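Dehydrogenase (Thermotoga maritima, PDB 3EZY) catalyses the NAD(+)-dependent oxidation of myo-inositol to scyllo-inosose, and probably serves in a myo-inositol degradation pathway. Local coordinates at residues A[72-77]-A[94-99]; A[123-128]-A[178-183]; A[156-161]-A[229-234]. One frame throughout, in Å; residues are numbered along the deposited sequence.

In the fold
Interaction 1 joins two loops that follow strands of the NAD-binding Rossmann fold, whereas interaction 3 lies in the C-terminal domain and interaction 2 connects the segment leaving the last Rossmann strand to helix 174-185. Their centres are 18 to 21 Å apart, and no two touch; the closest approach is about 5 Å between nearest atoms of interactions 1 and 2. D172 relates interactions 1 and 3, because it forms salt bridges with K95 of interaction 1 and R231 of interaction 3. Helix 174-185, which supplies residues 178-183, also packs on K95 and P96. As in other Gfo/Idh/MocA enzymes, the 94-96 segment probably borders the site where nicotinamide and inositol meet.

Interaction 1. Residues A[72-77]-A[94-99]; sequences SSTNTH and EKPLSL
H77 carries its CG anti to the carbonyl carbon (chi1 -73°), and this torsion aims the imidazole edge at the backbone of P96 and L97; T74, with CG2 anti to its backbone N, lays that methyl against the P96 ring. ND1 of H77 donates to P96 O at 2.7 Å. That oxygen lies close to the ring plane, although the bond is bent (N-H...O 137°). H77 ND1 also makes a weak bond to L97 O, at 3.2 Å. The other ring nitrogen, H77 NE2, donates to S72 O at 2.7 Å, so carbonyl oxygens on both sides fix the rotation of the ring. Two nitrogens both donating would be consistent with a protonated imidazole. One face of the ring is covered by T74 CA, 3.7 Å above its centre.

The nonpolar half is the approach of T74 CG2 to P96 CG, 3.6 Å apart, with the two side chains crossing at about a right angle. L99 CG stands 4.2 Å from the same methyl. On the polar branch of T74, a water sits 2.9 Å from T74 OG1 and donates to K95 O, bridging the segments.

E94, K95 and P96 spell the EKP signature of the Gfo/Idh/MocA family, and the peptide bond before P96 is cis. E94 bonds to H17, and K95 makes a salt bridge to D172. The contact thus ties the loop after strand 67-70, at the start of helix 77-86, to the loop after strand 90-94, with L97 packed on helix 101-114 and P96 on helix 174-185.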
loop_
_atom_site.group_PDB
_atom_site.type_symbol
_atom_site.label_atom_id
_atom_site.label_comp_id
_atom_site.label_asym_id
_atom_site.label_seq_id
_atom_site.Cartn_x
_atom_site.Cartn_y
_atom_site.Cartn_z
ATOM N N SER A 72 40.187 -5.184 -2.861
ATOM C CA SER A 72 40.761 -6.253 -3.660
ATOM C C SER A 72 40.226 -7.559 -3.082
ATOM O O SER A 72 39.429 -7.551 -2.142
ATOM C CB SER A 72 42.272 -6.205 -3.501
ATOM O OG SER A 72 42.548 -6.106 -2.107
ATOM N N SER A 73 40.672 -8.687 -3.611
ATOM C CA SER A 73 40.168 -9.970 -3.123
ATOM C C SER A 73 40.403 -10.135 -1.619
ATOM O O SER A 73 41.359 -9.603 -1.053
ATOM C CB SER A 73 40.764 -11.130 -3.915
ATOM O OG SER A 73 42.135 -11.215 -3.594
ATOM N N THR A 74 39.478 -10.847 -0.986
ATOM C CA THR A 74 39.421 -11.019 0.467
ATOM C C THR A 74 40.713 -11.573 1.016
ATOM O O THR A 74 41.163 -11.154 2.081
ATOM C CB THR A 74 38.252 -11.963 0.870
ATOM O OG1 THR A 74 37.028 -11.455 0.310
ATOM C CG2 THR A 74 38.104 -12.080 2.379
ATOM N N ASN A 75 41.303 -12.512 0.287
ATOM C CA ASN A 75 42.565 -13.090 0.732
ATOM C C ASN A 75 43.739 -12.085 0.717
ATOM O O ASN A 75 44.807 -12.356 1.258
ATOM C CB ASN A 75 42.876 -14.390 -0.026
ATOM C CG ASN A 75 43.101 -14.179 -1.527
ATOM O OD1 ASN A 75 43.175 -13.049 -2.034
ATOM N ND2 ASN A 75 43.209 -15.286 -2.250
ATOM N N THR A 76 43.550 -10.913 0.122
ATOM C CA THR A 76 44.611 -9.899 0.201
ATOM C C THR A 76 44.344 -8.841 1.274
ATOM O O THR A 76 45.180 -7.990 1.514
ATOM C CB THR A 76 44.840 -9.179 -1.141
ATOM O OG1 THR A 76 43.670 -8.435 -1.490
ATOM C CG2 THR A 76 45.103 -10.194 -2.265
ATOM N N HIS A 77 43.203 -8.911 1.949
ATOM C CA HIS A 77 42.805 -7.771 2.803
ATOM C C HIS A 77 43.727 -7.575 3.976
ATOM O O HIS A 77 44.120 -6.448 4.287
ATOM C CB HIS A 77 41.366 -7.910 3.337
ATOM C CG HIS A 77 40.309 -7.687 2.301
ATOM N ND1 HIS A 77 38.960 -7.849 2.570
ATOM C CD2 HIS A 77 40.393 -7.317 0.997
ATOM C CE1 HIS A 77 38.262 -7.560 1.483
ATOM N NE2 HIS A 77 39.104 -7.243 0.516
ATOM N N GLU A 94 36.731 -3.143 2.395
ATOM C CA GLU A 94 35.477 -3.747 1.979
ATOM C C GLU A 94 35.194 -5.004 2.806
ATOM O O GLU A 94 36.133 -5.667 3.322
ATOM C CB GLU A 94 35.509 -4.105 0.467
ATOM C CG GLU A 94 34.818 -3.051 -0.427
ATOM C CD GLU A 94 33.409 -2.709 0.093
ATOM O OE1 GLU A 94 33.047 -1.515 0.183
ATOM O OE2 GLU A 94 32.658 -3.650 0.429
ATOM N N LYS A 95 33.909 -5.323 2.941
ATOM C CA LYS A 95 33.449 -6.570 3.495
ATOM C C LYS A 95 33.984 -7.722 2.658
ATOM O O LYS A 95 34.046 -7.612 1.425
ATOM C CB LYS A 95 31.892 -6.603 3.456
ATOM C CG LYS A 95 31.275 -8.038 3.471
ATOM C CD LYS A 95 31.180 -8.707 2.090
ATOM C CE LYS A 95 30.300 -9.938 2.127
ATOM N NZ LYS A 95 30.611 -10.920 1.036
ATOM N N PRO A 96 34.374 -8.847 3.314
ATOM C CA PRO A 96 34.591 -8.975 4.742
ATOM C C PRO A 96 36.054 -8.642 5.009
ATOM O O PRO A 96 36.888 -8.794 4.110
ATOM C CB PRO A 96 34.382 -10.460 4.980
ATOM C CG PRO A 96 34.976 -11.061 3.778
ATOM C CD PRO A 96 34.525 -10.139 2.632
ATOM N N LEU A 97 36.352 -8.181 6.216
ATOM C CA LEU A 97 37.728 -7.902 6.620
ATOM C C LEU A 97 38.624 -9.071 6.267
ATOM O O LEU A 97 39.600 -8.926 5.543
ATOM C CB LEU A 97 37.773 -7.682 8.125
ATOM C CG LEU A 97 37.341 -6.316 8.627
ATOM C CD1 LEU A 97 37.703 -6.229 10.118
ATOM C CD2 LEU A 97 38.042 -5.229 7.823
ATOM N N SER A 98 38.298 -10.231 6.811
ATOM C CA SER A 98 38.962 -11.476 6.461
ATOM C C SER A 98 38.042 -12.604 6.908
ATOM O O SER A 98 37.131 -12.389 7.723
ATOM C CB SER A 98 40.327 -11.604 7.176
ATOM O OG SER A 98 40.924 -12.840 6.801
ATOM N N LEU A 99 38.244 -13.801 6.372
ATOM C CA LEU A 99 37.518 -14.951 6.866
ATOM C C LEU A 99 38.287 -15.627 7.978
ATOM O O LEU A 99 37.821 -16.603 8.514
ATOM C CB LEU A 99 37.239 -15.976 5.758
ATOM C CG LEU A 99 36.564 -15.331 4.541
ATOM C CD1 LEU A 99 36.475 -16.264 3.309
ATOM C CD2 LEU A 99 35.253 -14.703 4.895
HETATM O O HOH W 1 36.002 -8.866 -0.434
#

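Interaction 2. Residues A[123-128]-A[178-183]; sequences NRRFDR and FDMARY
The 3-10 turn 123-126, just past strand 118-121, meets helix 174-185 through a side-on arginine-carboxylate salt bridge between R125 and D179. NE of R125 donates to D179 OD2 at 2.8 Å, almost perfectly straight (177°), on the syn lone pair of that oxygen. R125 NH2 reaches D179 OD1 at 2.6 Å, again from the syn side but 22° out of the carboxylate plane. The guanidinium and carboxylate planes are tilted only 18° from each other, so paired bonds hold the guanidinium against turning about its long axis. D179 sends CG anti to its backbone N, which carries the carboxylate off the helix toward the arginine.

In the fold, this helix belongs to the C-terminal domain, while the turn follows strand 118-121, at one edge of the Rossmann sheet, and leads into helix 128-138; the salt bridge therefore fastens the turn after strand 118-121 to helix 174-185. Y183, one helical turn on from D179, turns one ring face to the arginine chain. R125 CD rests over the Y183 ring in a CH-pi contact, 3.8 Å from the centroid, and R125 NH1 comes to 3.6 Å from Y183 CD1. M180 bends its chain so that CE touches R124 O at 3.6 Å. R182 NH1 approaches R125 NH2 to 4.2 Å, a pairing of like charges probably eased by D179 and by D308, with which R182 forms a salt bridge; its NH2 is bound to E188.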
loop_
_atom_site.group_PDB
_atom_site.type_symbol
_atom_site.label_atom_id
_atom_site.label_comp_id
_atom_site.label_asym_id
_atom_site.label_seq_id
_atom_site.Cartn_x
_atom_site.Cartn_y
_atom_site.Cartn_z
ATOM N N ASN A 123 28.186 -1.462 4.121
ATOM C CA ASN A 123 27.474 -0.369 3.463
ATOM C C ASN A 123 25.979 -0.284 3.780
ATOM O O ASN A 123 25.395 0.775 3.698
ATOM C CB ASN A 123 27.650 -0.441 1.925
ATOM C CG ASN A 123 27.075 -1.726 1.338
ATOM O OD1 ASN A 123 27.574 -2.814 1.624
ATOM N ND2 ASN A 123 26.021 -1.611 0.519
ATOM N N ARG A 124 25.335 -1.391 4.107
ATOM C CA ARG A 124 23.888 -1.318 4.342
ATOM C C ARG A 124 23.540 -0.487 5.578
ATOM O O ARG A 124 22.387 -0.099 5.720
ATOM C CB ARG A 124 23.229 -2.712 4.430
ATOM C CG ARG A 124 23.607 -3.626 3.246
ATOM C CD ARG A 124 22.820 -4.935 3.199
ATOM N NE ARG A 124 23.368 -5.810 2.131
ATOM C CZ ARG A 124 23.186 -7.134 2.081
ATOM N NH1 ARG A 124 22.436 -7.733 3.010
ATOM N NH2 ARG A 124 23.733 -7.860 1.098
ATOM N N ARG A 125 24.492 -0.226 6.484
ATOM C CA ARG A 125 24.150 0.716 7.586
ATOM C C ARG A 125 23.825 2.083 7.032
ATOM O O ARG A 125 23.296 2.899 7.767
ATOM C CB ARG A 125 25.283 0.936 8.573
ATOM C CG ARG A 125 25.689 -0.319 9.329
ATOM C CD ARG A 125 26.533 0.053 10.521
ATOM N NE ARG A 125 27.001 -1.121 11.257
ATOM C CZ ARG A 125 27.519 -1.037 12.476
ATOM N NH1 ARG A 125 27.675 0.155 13.004
ATOM N NH2 ARG A 125 27.910 -2.134 13.143
ATOM N N PHE A 126 24.202 2.355 5.760
ATOM C CA PHE A 126 24.040 3.687 5.226
ATOM C C PHE A 126 22.954 3.739 4.187
ATOM O O PHE A 126 22.850 4.747 3.501
ATOM C CB PHE A 126 25.385 4.233 4.653
ATOM C CG PHE A 126 26.506 4.242 5.686
ATOM C CD1 PHE A 126 26.670 5.329 6.534
ATOM C CD2 PHE A 126 27.327 3.119 5.858
ATOM C CE1 PHE A 126 27.670 5.336 7.514
ATOM C CE2 PHE A 126 28.341 3.113 6.828
ATOM C CZ PHE A 126 28.509 4.235 7.658
ATOM N N ASP A 127 22.221 2.636 4.001
ATOM C CA ASP A 127 20.954 2.612 3.234
ATOM C C ASP A 127 19.942 3.572 3.891
ATOM O O ASP A 127 19.687 3.505 5.099
ATOM C CB ASP A 127 20.421 1.152 3.218
ATOM C CG ASP A 127 19.045 1.007 2.546
ATOM O OD1 ASP A 127 18.034 1.508 3.095
ATOM O OD2 ASP A 127 18.952 0.343 1.484
ATOM N N ARG A 128 19.393 4.522 3.133
ATOM C CA ARG A 128 18.558 5.523 3.786
ATOM C C ARG A 128 17.363 4.922 4.547
ATOM O O ARG A 128 16.968 5.477 5.574
ATOM C CB ARG A 128 18.046 6.596 2.800
ATOM C CG ARG A 128 17.160 6.021 1.719
ATOM C CD ARG A 128 16.970 6.967 0.524
ATOM N NE ARG A 128 15.934 7.960 0.781
ATOM C CZ ARG A 128 16.164 9.239 1.089
ATOM N NH1 ARG A 128 15.135 10.063 1.295
ATOM N NH2 ARG A 128 17.422 9.698 1.179
ATOM N N PHE A 178 24.021 -10.108 10.274
ATOM C CA PHE A 178 24.524 -10.114 11.650
ATOM C C PHE A 178 24.950 -8.695 12.067
ATOM O O PHE A 178 24.664 -8.276 13.175
ATOM C CB PHE A 178 25.734 -11.042 11.782
ATOM C CG PHE A 178 25.435 -12.495 11.600
ATOM C CD1 PHE A 178 24.398 -13.112 12.290
ATOM C CD2 PHE A 178 26.230 -13.265 10.746
ATOM C CE1 PHE A 178 24.178 -14.506 12.165
ATOM C CE2 PHE A 178 26.023 -14.623 10.586
ATOM C CZ PHE A 178 24.966 -15.264 11.309
ATOM N N ASP A 179 25.644 -7.963 11.189
ATOM C CA ASP A 179 26.023 -6.600 11.511
ATOM C C ASP A 179 24.748 -5.751 11.663
ATOM O O ASP A 179 24.619 -4.943 12.609
ATOM C CB ASP A 179 26.935 -5.989 10.423
ATOM C CG ASP A 179 27.301 -4.540 10.734
ATOM O OD1 ASP A 179 28.097 -4.311 11.702
ATOM O OD2 ASP A 179 26.716 -3.619 10.088
ATOM N N MET A 180 23.798 -5.935 10.742
ATOM C CA MET A 180 22.576 -5.120 10.798
ATOM C C MET A 180 21.828 -5.353 12.131
ATOM O O MET A 180 21.296 -4.399 12.784
ATOM C CB MET A 180 21.679 -5.432 9.599
ATOM C CG MET A 180 20.500 -4.460 9.393
ATOM S SD MET A 180 20.778 -2.666 9.247
ATOM C CE MET A 180 22.212 -2.745 8.165
ATOM N N ALA A 181 21.787 -6.617 12.526
ATOM C CA ALA A 181 21.180 -6.987 13.789
ATOM C C ALA A 181 21.741 -6.226 14.971
ATOM O O ALA A 181 20.981 -5.732 15.802
ATOM C CB ALA A 181 21.296 -8.530 14.019
ATOM N N ARG A 182 23.074 -6.187 15.087
ATOM C CA ARG A 182 23.747 -5.501 16.174
ATOM C C ARG A 182 23.482 -4.004 16.059
ATOM O O ARG A 182 23.206 -3.350 17.048
ATOM C CB ARG A 182 25.269 -5.732 16.114
ATOM C CG ARG A 182 25.646 -7.202 16.364
ATOM C CD ARG A 182 27.178 -7.399 16.338
ATOM N NE ARG A 182 27.849 -6.629 17.378
ATOM C CZ ARG A 182 28.634 -5.575 17.179
ATOM N NH1 ARG A 182 28.862 -5.118 15.951
ATOM N NH2 ARG A 182 29.192 -4.965 18.235
ATOM N N TYR A 183 23.585 -3.472 14.848
ATOM C CA TYR A 183 23.395 -2.048 14.620
ATOM C C TYR A 183 21.972 -1.597 14.953
ATOM O O TYR A 183 21.775 -0.555 15.592
ATOM C CB TYR A 183 23.648 -1.802 13.164
ATOM C CG TYR A 183 23.408 -0.421 12.644
ATOM C CD1 TYR A 183 24.138 0.689 13.113
ATOM C CD2 TYR A 183 22.521 -0.236 11.586
ATOM C CE1 TYR A 183 23.926 1.949 12.565
ATOM C CE2 TYR A 183 22.312 0.990 11.049
ATOM C CZ TYR A 183 23.000 2.069 11.535
ATOM O OH TYR A 183 22.741 3.266 10.941
#

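Interaction 3. Residues A[156-161]-A[229-234]; sequences APPPLD and NSRRAV
P158 lies over one face of the R231 guanidinium, the two side chains crossing at about a right angle. Its CG sits 3.9 Å above the guanidinium plane, displaced toward the rim, and its CD is 3.6 Å from R231 NH1. The arginine reaches this position through a bend at chi2 (-90°), after which the chain runs on to its planar end. At the guanidinium edge, in plane, a water accepts from R231 NH1 at 3.0 Å and donates to A156 O, linking the two segments where no direct hydrogen bond joins them. P157 has no N-H to offer R231 O, and the meeting there is contact alone, with P157 CD 3.4 Å from that oxygen. R231 NH2 is held by D172 in a salt bridge. With R231 replaced by an alanine, D172 would probably lose this charged partner, the P158 ring its cover and the water its NH1 anchor. Around R231, S230 OG accepts from R232 N at 3.3 Å in an ST turn. Proline-rich residues before helix 160-164 are so set against the end of strand 224-230, beside strand 145-153, where S230 and A233 pack on F244 of the third subunit.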
loop_
_atom_site.group_PDB
_atom_site.type_symbol
_atom_site.label_atom_id
_atom_site.label_comp_id
_atom_site.label_asym_id
_atom_site.label_seq_id
_atom_site.Cartn_x
_atom_site.Cartn_y
_atom_site.Cartn_z
ATOM N N ALA A 156 20.379 -13.449 -7.726
ATOM C CA ALA A 156 21.115 -14.609 -8.250
ATOM C C ALA A 156 22.294 -14.974 -7.371
ATOM O O ALA A 156 22.848 -14.101 -6.710
ATOM C CB ALA A 156 21.613 -14.312 -9.693
ATOM N N PRO A 157 22.690 -16.266 -7.364
ATOM C CA PRO A 157 23.918 -16.663 -6.676
ATOM C C PRO A 157 25.166 -16.132 -7.403
ATOM O O PRO A 157 25.099 -15.890 -8.620
ATOM C CB PRO A 157 23.886 -18.202 -6.711
ATOM C CG PRO A 157 22.540 -18.607 -7.360
ATOM C CD PRO A 157 21.980 -17.389 -8.017
ATOM N N PRO A 158 26.295 -15.957 -6.677
ATOM C CA PRO A 158 27.580 -15.676 -7.350
ATOM C C PRO A 158 28.088 -16.930 -8.090
ATOM O O PRO A 158 27.468 -17.993 -7.991
ATOM C CB PRO A 158 28.528 -15.341 -6.214
ATOM C CG PRO A 158 27.891 -15.785 -4.966
ATOM C CD PRO A 158 26.421 -16.015 -5.207
ATOM N N PRO A 159 29.189 -16.797 -8.857
ATOM C CA PRO A 159 29.597 -18.013 -9.576
ATOM C C PRO A 159 30.177 -19.073 -8.625
ATOM O O PRO A 159 30.685 -18.755 -7.563
ATOM C CB PRO A 159 30.601 -17.515 -10.630
ATOM C CG PRO A 159 31.002 -16.115 -10.220
ATOM C CD PRO A 159 29.888 -15.580 -9.320
ATOM N N LEU A 160 30.039 -20.331 -8.995
ATOM C CA LEU A 160 30.597 -21.428 -8.225
ATOM C C LEU A 160 32.012 -21.205 -7.719
ATOM O O LEU A 160 32.294 -21.453 -6.558
ATOM C CB LEU A 160 30.571 -22.690 -9.065
ATOM C CG LEU A 160 29.546 -23.769 -8.749
ATOM C CD1 LEU A 160 28.296 -23.192 -8.065
ATOM C CD2 LEU A 160 29.213 -24.480 -10.060
ATOM N N ASP A 161 32.912 -20.798 -8.602
ATOM C CA ASP A 161 34.315 -20.554 -8.236
ATOM C C ASP A 161 34.376 -19.730 -6.963
ATOM O O ASP A 161 35.170 -19.971 -6.066
ATOM C CB ASP A 161 34.976 -19.701 -9.322
ATOM C CG ASP A 161 35.284 -20.479 -10.569
ATOM O OD1 ASP A 161 34.901 -21.684 -10.635
ATOM O OD2 ASP A 161 35.917 -19.873 -11.479
ATOM N N ASN A 229 17.737 -16.064 4.562
ATOM C CA ASN A 229 18.525 -15.699 3.366
ATOM C C ASN A 229 18.186 -16.620 2.193
ATOM O O ASN A 229 17.949 -17.807 2.402
ATOM C CB ASN A 229 20.023 -15.945 3.598
ATOM C CG ASN A 229 20.652 -14.962 4.566
ATOM O OD1 ASN A 229 21.333 -15.358 5.525
ATOM N ND2 ASN A 229 20.400 -13.682 4.350
ATOM N N SER A 230 18.192 -16.100 0.969
ATOM C CA SER A 230 18.106 -16.965 -0.183
ATOM C C SER A 230 19.059 -16.419 -1.190
ATOM O O SER A 230 19.113 -15.191 -1.407
ATOM C CB SER A 230 16.693 -17.004 -0.816
ATOM O OG SER A 230 16.725 -17.886 -1.969
ATOM N N ARG A 231 19.744 -17.310 -1.899
ATOM C CA ARG A 231 20.634 -16.845 -2.948
ATOM C C ARG A 231 19.913 -16.520 -4.278
ATOM O O ARG A 231 20.563 -16.082 -5.232
ATOM C CB ARG A 231 21.728 -17.900 -3.242
ATOM C CG ARG A 231 22.806 -18.032 -2.188
ATOM C CD ARG A 231 23.913 -17.121 -2.477
ATOM N NE ARG A 231 25.081 -17.361 -1.640
ATOM C CZ ARG A 231 25.926 -16.392 -1.336
ATOM N NH1 ARG A 231 25.688 -15.158 -1.808
ATOM N NH2 ARG A 231 26.987 -16.636 -0.587
ATOM N N ARG A 232 18.624 -16.816 -4.390
ATOM C CA ARG A 232 17.919 -16.511 -5.623
ATOM C C ARG A 232 16.450 -16.128 -5.421
ATOM O O ARG A 232 15.596 -16.999 -5.271
ATOM C CB ARG A 232 17.985 -17.674 -6.624
ATOM C CG ARG A 232 17.613 -17.195 -8.027
ATOM C CD ARG A 232 16.838 -18.188 -8.814
ATOM N NE ARG A 232 17.727 -19.198 -9.360
ATOM C CZ ARG A 232 17.360 -20.455 -9.640
ATOM N NH1 ARG A 232 16.105 -20.853 -9.418
ATOM N NH2 ARG A 232 18.249 -21.318 -10.140
ATOM N N ALA A 233 16.152 -14.840 -5.387
ATOM C CA ALA A 233 14.746 -14.404 -5.454
ATOM C C ALA A 233 14.505 -13.860 -6.867
ATOM O O ALA A 233 15.152 -12.906 -7.290
ATOM C CB ALA A 233 14.443 -13.347 -4.398
ATOM N N VAL A 234 13.577 -14.464 -7.603
ATOM C CA VAL A 234 13.455 -14.118 -9.019
ATOM C C VAL A 234 12.877 -12.725 -9.225
ATOM O O VAL A 234 13.027 -12.141 -10.289
ATOM C CB VAL A 234 12.645 -15.161 -9.808
ATOM C CG1 VAL A 234 13.319 -16.534 -9.712
ATOM C CG2 VAL A 234 11.209 -15.194 -9.309
HETATM O O HOH W 2 23.760 -14.194 -3.854
#